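Local coordinates for adenine phosphoribosyltransferase, putative (Trypanosoma brucei brucei, PDB 5VN4), which probably makes AMP from adenine and 5-phospho-alpha-D-ribose 1-diphosphate, releasing diphosphate, in purine salvage, at residues F50-V53 with G54-T57; D68-V71 with D72-K75; T162-A165 with G166-V170. All blocks are in the same frame, centred on the assembly; numbering follows the deposited sequence. Where two conformers were deposited one is given.

Interactions 1 and 3 bring two distant parts of the chain, on opposite sides of its centre, to the same active site. At residues 50-57 the adenine is held by Phe50 and Ala51, while Thr162, at the start of residues 162-170, holds the phosphate of the ribose-5-phosphate; the side chain of Thr162 is about 7 Å from the adenine. The centres of these two contacts are 23 Å apart, and their nearest atoms about 11 Å. Interaction 2, residues 68-75, lies on the helix that follows helix 54-57 in the chain, 22 Å from each of the others between centres, and is packing away from the ligands.

Interaction 1. Residues F50-V53 with G54-T57; sequences FAEV and GNIT. With ADE (adenine), chain C.
Glu52 and Gly54 meet at the start of helix 54-57, where the carboxylate of Glu52 caps the first turn. OE2 accepts from Gly54 N at 2.9 Å, reached on its anti side and 24° out of the carboxylate plane; a bend at chi2 (59°) folds the chain back far enough for this. The other oxygen, OE1, is taken by Ala116 N of the second subunit, so a single carboxylate joins the helix start to the dimer interface.

Among the backbone bonds, Val53 O accepts two donors. Thr57 N reaches it at 3.1 Å nearly along the C=O axis, and Ile56 N at 2.9 Å from above the carbonyl plane. Asn55 N gives Glu52 O only a weak bond, but a water bridges that oxygen to Asn55 ND2, which is also bonded to Tyr38 OH.

The ligand contacts lie on the strand side. Ala51 N donates to adenine N1 at 3.0 Å, almost straight (169°), and one face of the Phe50 ring lies over adenine C2, which stands 3.5 Å above the ring plane and offset toward its rim, the two planes being nearly parallel.

Strand 50-51 pairs with strand 37-38, and Ile56 of the short helix packs between helices 26-34 and 60-75. Thr57 OG1 bonds Phe106 O of the second subunit, with Leu108 of that subunit against Val53 and Thr57.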
loop_
_atom_site.group_PDB
_atom_site.type_symbol
_atom_site.label_atom_id
_atom_site.label_comp_id
_atom_site.label_asym_id
_atom_site.label_seq_id
_atom_site.Cartn_x
_atom_site.Cartn_y
_atom_site.Cartn_z
ATOM N N PHE A 50 11.814 -3.840 15.740
ATOM C CA PHE A 50 10.850 -3.377 14.751
ATOM C C PHE A 50 11.312 -3.790 13.359
ATOM O O PHE A 50 12.380 -3.365 12.902
ATOM C CB PHE A 50 10.692 -1.860 14.824
ATOM C CG PHE A 50 9.668 -1.317 13.858
ATOM C CD1 PHE A 50 8.326 -1.257 14.205
ATOM C CD2 PHE A 50 10.039 -0.885 12.596
ATOM C CE1 PHE A 50 7.380 -0.767 13.309
ATOM C CE2 PHE A 50 9.105 -0.390 11.712
ATOM C CZ PHE A 50 7.767 -0.342 12.062
ATOM N N ALA A 51 10.479 -4.564 12.669
ATOM C CA ALA A 51 10.827 -5.131 11.366
ATOM C C ALA A 51 10.311 -4.206 10.266
ATOM O O ALA A 51 9.127 -4.231 9.913
ATOM C CB ALA A 51 10.255 -6.536 11.244
ATOM N N GLU A 52 11.213 -3.402 9.703
ATOM C CA GLU A 52 10.844 -2.402 8.704
ATOM C C GLU A 52 10.498 -3.066 7.370
ATOM O O GLU A 52 11.328 -3.749 6.761
ATOM C CB GLU A 52 12.002 -1.415 8.536
ATOM C CG GLU A 52 11.899 -0.472 7.341
ATOM C CD GLU A 52 10.656 0.399 7.373
ATOM O OE1 GLU A 52 10.363 0.984 8.445
ATOM O OE2 GLU A 52 9.979 0.494 6.319
ATOM N N VAL A 53 9.274 -2.839 6.891
ATOM C CA VAL A 53 8.840 -3.485 5.653
ATOM C C VAL A 53 9.575 -2.950 4.423
ATOM O O VAL A 53 9.646 -3.644 3.396
ATOM C CB VAL A 53 7.311 -3.350 5.495
ATOM C CG1 VAL A 53 6.955 -1.948 5.012
ATOM C CG2 VAL A 53 6.761 -4.417 4.564
ATOM N N GLY A 54 10.139 -1.740 4.497
ATOM C CA GLY A 54 10.804 -1.182 3.330
ATOM C C GLY A 54 12.005 -1.983 2.863
ATOM O O GLY A 54 12.314 -1.995 1.671
ATOM N N ASN A 55 12.690 -2.680 3.775
ATOM C CA ASN A 55 13.793 -3.525 3.323
ATOM C C ASN A 55 13.299 -4.736 2.543
ATOM O O ASN A 55 14.058 -5.305 1.751
ATOM C CB ASN A 55 14.679 -3.931 4.498
ATOM C CG ASN A 55 15.449 -2.752 5.068
ATOM O OD1 ASN A 55 16.084 -1.998 4.326
ATOM N ND2 ASN A 55 15.373 -2.568 6.386
ATOM N N ILE A 56 12.038 -5.120 2.729
ATOM C CA ILE A 56 11.441 -6.175 1.917
ATOM C C ILE A 56 11.039 -5.636 0.549
ATOM O O ILE A 56 11.360 -6.233 -0.486
ATOM C CB ILE A 56 10.234 -6.800 2.646
ATOM C CG1 ILE A 56 10.658 -7.361 4.013
ATOM C CG2 ILE A 56 9.558 -7.859 1.755
ATOM C CD1 ILE A 56 11.780 -8.380 3.933
ATOM N N THR A 57 10.312 -4.510 0.523
ATOM C CA THR A 57 9.853 -3.990 -0.764
ATOM C C THR A 57 11.020 -3.554 -1.639
ATOM O O THR A 57 10.899 -3.552 -2.870
ATOM C CB THR A 57 8.842 -2.851 -0.590
ATOM O OG1 THR A 57 9.450 -1.727 0.057
ATOM C CG2 THR A 57 7.660 -3.323 0.224
HETATM N N9 ADE C . 3.756 -4.173 13.685
HETATM C C8 ADE C . 3.472 -4.677 14.917
HETATM N N7 ADE C . 4.527 -5.128 15.560
HETATM C C5 ADE C . 5.572 -4.908 14.684
HETATM C C6 ADE C . 6.961 -5.170 14.771
HETATM N N6 ADE C . 7.553 -5.741 15.839
HETATM N N1 ADE C . 7.724 -4.820 13.717
HETATM C C2 ADE C . 7.132 -4.256 12.654
HETATM N N3 ADE C . 5.849 -3.957 12.460
HETATM C C4 ADE C . 5.113 -4.318 13.523
HETATM O O HOH W 1 13.724 -4.551 7.622
#

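Interaction 2. Residues D68-V71 with D72-K75; sequences DFFV and DRYK
The last two turns of helix 60-75 make up this contact, in which Phe69, Phe70 and Val71 each lie beside the side chain four residues further on. Regular i to i+4 backbone bonds run through it, from Asp72 N to Asp68 O at one end to Lys75 N to Val71 O, the shortest at 2.8 Å, at the other.

Phe70 and Tyr74 run side by side and point the same way. Their planes are 29° apart, but the rings are slid so far, with centroids 5.8 Å apart, that they barely overlap. The contact is made by Phe70 CD1, 3.7 Å from Tyr74 CE2 and 3.5 Å from Tyr74 OH. That hydroxyl is fixed by a hydrogen bond to Glu179.

Phe69 and Arg73 form the second pair. With chi1 at 180° in both residues, CG stands opposite the backbone N and the two side chains leave the helix alongside each other. The arginine chain is extended from CG to NE, and its CD meets Phe69 CE2 at 3.8 Å. The guanidinium plane is only 7° from that of the ring, although the touching is done by the methylene; NE makes a salt bridge with Glu179, which thus holds both Arg73 and Tyr74.

Val71, itself buried, carries the exposed Lys75: its CG1 lies 3.6 Å from Lys75 CE, while the lysine NZ bonds Glu101 O. A water donates to Phe69 O and, in one of the two conformers of Asp72, probably to Asp72 OD1.

The aromatic side faces the sheet: Phe69 and Phe70 pack on Leu211 of strand 208-213, and Phe70 and Tyr74 on Ala181 of strand 176-182. Helix 95-102 adjoins Phe70 through Ile98 and Tyr74 through Leu102.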
loop_
_atom_site.group_PDB
_atom_site.type_symbol
_atom_site.label_atom_id
_atom_site.label_comp_id
_atom_site.label_asym_id
_atom_site.label_seq_id
_atom_site.Cartn_x
_atom_site.Cartn_y
_atom_site.Cartn_z
ATOM N N ASP A 68 4.778 -15.035 -5.673
ATOM C CA ASP A 68 4.673 -16.369 -6.256
ATOM C C ASP A 68 4.122 -17.365 -5.249
ATOM O O ASP A 68 3.312 -18.229 -5.601
ATOM C CB ASP A 68 6.041 -16.835 -6.759
ATOM C CG ASP A 68 6.503 -16.097 -8.006
ATOM O OD1 ASP A 68 5.695 -15.381 -8.630
ATOM O OD2 ASP A 68 7.693 -16.238 -8.359
ATOM N N PHE A 69 4.557 -17.264 -3.990
ATOM C CA PHE A 69 4.068 -18.188 -2.971
ATOM C C PHE A 69 2.552 -18.114 -2.841
ATOM O O PHE A 69 1.858 -19.139 -2.902
ATOM C CB PHE A 69 4.723 -17.908 -1.616
ATOM C CG PHE A 69 4.237 -18.835 -0.541
ATOM C CD1 PHE A 69 4.849 -20.064 -0.347
ATOM C CD2 PHE A 69 3.128 -18.515 0.229
ATOM C CE1 PHE A 69 4.382 -20.952 0.609
ATOM C CE2 PHE A 69 2.654 -19.400 1.183
ATOM C CZ PHE A 69 3.288 -20.618 1.377
ATOM N N PHE A 70 2.017 -16.903 -2.661
ATOM C CA PHE A 70 0.585 -16.782 -2.403
ATOM C C PHE A 70 -0.264 -16.983 -3.655
ATOM O O PHE A 70 -1.355 -17.558 -3.569
ATOM C CB PHE A 70 0.280 -15.467 -1.688
ATOM C CG PHE A 70 0.677 -15.468 -0.244
ATOM C CD1 PHE A 70 -0.026 -16.242 0.669
ATOM C CD2 PHE A 70 1.750 -14.713 0.203
ATOM C CE1 PHE A 70 0.316 -16.259 2.000
ATOM C CE2 PHE A 70 2.106 -14.732 1.538
ATOM C CZ PHE A 70 1.383 -15.502 2.441
ATOM N N VAL A 71 0.213 -16.545 -4.820
ATOM C CA VAL A 71 -0.517 -16.826 -6.052
ATOM C C VAL A 71 -0.625 -18.329 -6.271
ATOM O O VAL A 71 -1.714 -18.857 -6.524
ATOM C CB VAL A 71 0.129 -16.105 -7.247
ATOM C CG1 VAL A 71 -0.484 -16.605 -8.556
ATOM C CG2 VAL A 71 -0.052 -14.601 -7.108
ATOM N N ASP A 72 0.497 -19.047 -6.141
ATOM C CA ASP A 72 0.466 -20.495 -6.328
ATOM C C ASP A 72 -0.427 -21.167 -5.297
ATOM O O ASP A 72 -1.166 -22.104 -5.624
ATOM C CB ASP A 72 1.876 -21.084 -6.271
ATOM C CG ASP A 72 1.872 -22.604 -6.141
ATOM O OD1 ASP A 72 1.824 -23.119 -5.001
ATOM O OD2 ASP A 72 1.898 -23.288 -7.188
ATOM N N ARG A 73 -0.366 -20.707 -4.046
ATOM C CA ARG A 73 -1.150 -21.316 -2.979
ATOM C C ARG A 73 -2.639 -21.200 -3.265
ATOM O O ARG A 73 -3.387 -22.180 -3.152
ATOM C CB ARG A 73 -0.802 -20.638 -1.653
ATOM C CG ARG A 73 -1.550 -21.180 -0.459
ATOM C CD ARG A 73 -0.926 -20.635 0.816
ATOM N NE ARG A 73 -1.645 -21.106 1.993
ATOM C CZ ARG A 73 -1.450 -22.291 2.562
ATOM N NH1 ARG A 73 -0.538 -23.126 2.073
ATOM N NH2 ARG A 73 -2.161 -22.634 3.627
ATOM N N TYR A 74 -3.088 -20.002 -3.640
ATOM C CA TYR A 74 -4.514 -19.788 -3.833
ATOM C C TYR A 74 -5.000 -20.257 -5.198
ATOM O O TYR A 74 -6.187 -20.560 -5.339
ATOM C CB TYR A 74 -4.874 -18.326 -3.550
ATOM C CG TYR A 74 -4.466 -17.895 -2.151
ATOM C CD1 TYR A 74 -4.611 -18.761 -1.065
ATOM C CD2 TYR A 74 -3.917 -16.640 -1.916
ATOM C CE1 TYR A 74 -4.229 -18.381 0.213
ATOM C CE2 TYR A 74 -3.528 -16.249 -0.645
ATOM C CZ TYR A 74 -3.689 -17.122 0.420
ATOM O OH TYR A 74 -3.305 -16.729 1.683
ATOM N N LYS A 75 -4.109 -20.352 -6.191
ATOM C CA LYS A 75 -4.489 -20.954 -7.465
ATOM C C LYS A 75 -4.781 -22.439 -7.316
ATOM O O LYS A 75 -5.541 -23.003 -8.111
ATOM C CB LYS A 75 -3.371 -20.797 -8.494
ATOM C CG LYS A 75 -3.358 -19.499 -9.260
ATOM C CD LYS A 75 -2.671 -19.711 -10.604
ATOM C CE LYS A 75 -2.198 -18.404 -11.207
ATOM N NZ LYS A 75 -3.270 -17.375 -11.179
HETATM O O HOH W 2 2.482 -21.847 -2.504
#

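Interaction 3. Residues T162-A165 with G166-V170; sequences TMLA and GVQLV. With HSX (5-O-phosphono-alpha-D-ribofuranose), chain D.
Phosphate oxygen O1X of the ribose-5-phosphate is gripped twice by Thr162: the hydroxyl OG1 donates to it at 2.6 Å and the backbone N at 2.9 Å. Both donors are available to one oxygen because chi1 of -57° sets OG1 beside the backbone N. OG1 also lies 3.4 Å from C4 of the ribose, and the methyl CG2, anti to the backbone N, is 3.8 Å from O3. Lys127 NZ also bonds OG1; as a donor it leaves the hydroxyl proton for the phosphate. Ala158 N, Thr159 OG1 and Gly160 N also bond the ligand from the loop that leads into helix 161-172, as do Asp154 and Asp155, the acidic pair of the PRPP-binding motif of type I phosphoribosyltransferases.

Behind Thr162 the helix is regular. Thr162 O takes Gly166 N at 3.2 Å, in the carbonyl plane, and the next carbonyl, Met163 O, receives Val167 N at 2.8 Å. Gln168 N and Leu169 N continue the series on Leu164 O and Ala165 O.

Side-chain contact between the two turns is slight. Leu164 and Gln168 cross obliquely, with the amide nitrogen Gln168 NE2 against the branch point of the leucine, 3.8 Å from Leu164 CG. Past CG the glutamine chain is extended, and its OE1 is bonded to Glu123 N. Val167 CG2 sits 3.3 Å from Met163 O, against the helix backbone. Met163 and Val167 both pack on Leu152 of strand 149-153, and Val170 on Val150, so this flank is pressed to the central sheet.

Thr162, in the first turn of the helix, thus presents a backbone N-H and a hydroxyl to the phosphate. The helix dipole would probably add to the pull on this anion, and the ammonium group of Lys127 would probably add positive charge nearby.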
loop_
_atom_site.group_PDB
_atom_site.type_symbol
_atom_site.label_atom_id
_atom_site.label_comp_id
_atom_site.label_asym_id
_atom_site.label_seq_id
_atom_site.Cartn_x
_atom_site.Cartn_y
_atom_site.Cartn_z
ATOM N N THR A 162 -4.892 -6.262 14.979
ATOM C CA THR A 162 -5.281 -5.760 13.666
ATOM C C THR A 162 -6.086 -6.809 12.911
ATOM O O THR A 162 -7.143 -6.507 12.346
ATOM C CB THR A 162 -4.042 -5.322 12.877
ATOM O OG1 THR A 162 -3.329 -4.336 13.639
ATOM C CG2 THR A 162 -4.440 -4.734 11.512
ATOM N N MET A 163 -5.618 -8.058 12.923
ATOM C CA MET A 163 -6.365 -9.118 12.251
ATOM C C MET A 163 -7.768 -9.265 12.823
ATOM O O MET A 163 -8.718 -9.511 12.073
ATOM C CB MET A 163 -5.608 -10.449 12.285
ATOM C CG MET A 163 -4.580 -10.601 11.182
ATOM S SD MET A 163 -5.354 -10.612 9.547
ATOM C CE MET A 163 -3.872 -10.302 8.557
ATOM N N LEU A 164 -7.920 -9.116 14.146
ATOM C CA LEU A 164 -9.245 -9.186 14.754
ATOM C C LEU A 164 -10.187 -8.150 14.151
ATOM O O LEU A 164 -11.358 -8.445 13.886
ATOM C CB LEU A 164 -9.131 -8.993 16.268
ATOM C CG LEU A 164 -10.462 -8.895 17.019
ATOM C CD1 LEU A 164 -11.283 -10.182 16.874
ATOM C CD2 LEU A 164 -10.244 -8.552 18.495
ATOM N N ALA A 165 -9.697 -6.929 13.935
ATOM C CA ALA A 165 -10.525 -5.906 13.308
ATOM C C ALA A 165 -10.969 -6.341 11.914
ATOM O O ALA A 165 -12.128 -6.139 11.528
ATOM C CB ALA A 165 -9.758 -4.586 13.257
ATOM N N GLY A 166 -10.065 -6.957 11.148
ATOM C CA GLY A 166 -10.449 -7.474 9.846
ATOM C C GLY A 166 -11.460 -8.597 9.945
ATOM O O GLY A 166 -12.417 -8.645 9.166
ATOM N N VAL A 167 -11.277 -9.501 10.917
ATOM C CA VAL A 167 -12.240 -10.583 11.126
ATOM C C VAL A 167 -13.621 -10.023 11.437
ATOM O O VAL A 167 -14.632 -10.515 10.925
ATOM C CB VAL A 167 -11.746 -11.543 12.230
ATOM C CG1 VAL A 167 -12.824 -12.570 12.591
ATOM C CG2 VAL A 167 -10.467 -12.250 11.800
ATOM N N GLN A 168 -13.687 -8.978 12.266
ATOM C CA GLN A 168 -14.973 -8.350 12.573
ATOM C C GLN A 168 -15.650 -7.824 11.313
ATOM O O GLN A 168 -16.868 -7.969 11.147
ATOM C CB GLN A 168 -14.778 -7.230 13.596
ATOM C CG GLN A 168 -14.376 -7.759 14.961
ATOM C CD GLN A 168 -13.868 -6.694 15.914
ATOM O OE1 GLN A 168 -13.539 -5.583 15.506
ATOM N NE2 GLN A 168 -13.787 -7.041 17.205
ATOM N N LEU A 169 -14.877 -7.231 10.398
ATOM C CA LEU A 169 -15.449 -6.689 9.170
ATOM C C LEU A 169 -15.885 -7.799 8.216
ATOM O O LEU A 169 -16.923 -7.677 7.552
ATOM C CB LEU A 169 -14.442 -5.751 8.508
ATOM C CG LEU A 169 -14.099 -4.495 9.310
ATOM C CD1 LEU A 169 -12.920 -3.764 8.668
ATOM C CD2 LEU A 169 -15.308 -3.564 9.437
ATOM N N VAL A 170 -15.108 -8.883 8.127
ATOM C CA VAL A 170 -15.525 -10.033 7.325
ATOM C C VAL A 170 -16.814 -10.617 7.886
ATOM O O VAL A 170 -17.762 -10.914 7.145
ATOM C CB VAL A 170 -14.393 -11.078 7.275
ATOM C CG1 VAL A 170 -14.876 -12.366 6.624
ATOM C CG2 VAL A 170 -13.181 -10.517 6.548
HETATM C C1 HSX D . 1.376 -2.785 12.205
HETATM O O4 HSX D . 0.649 -3.466 13.242
HETATM C C2 HSX D . 1.520 -3.838 11.122
HETATM O O2 HSX D . 1.736 -3.255 9.831
HETATM C C3 HSX D . 0.219 -4.604 11.231
HETATM O O3 HSX D . -0.859 -3.886 10.601
HETATM C C4 HSX D . -0.032 -4.611 12.731
HETATM C C5 HSX D . 0.470 -5.884 13.414
HETATM O O5 HSX D . 0.371 -5.765 14.836
HETATM P "P'" HSX D . -0.803 -6.511 15.667
HETATM O O1X HSX D . -2.108 -5.774 15.432
HETATM O O2X HSX D . -0.836 -7.938 15.192
HETATM O O3X HSX D . -0.310 -6.390 17.095
HETATM O O1 HSX D . 0.604 -1.675 11.727
#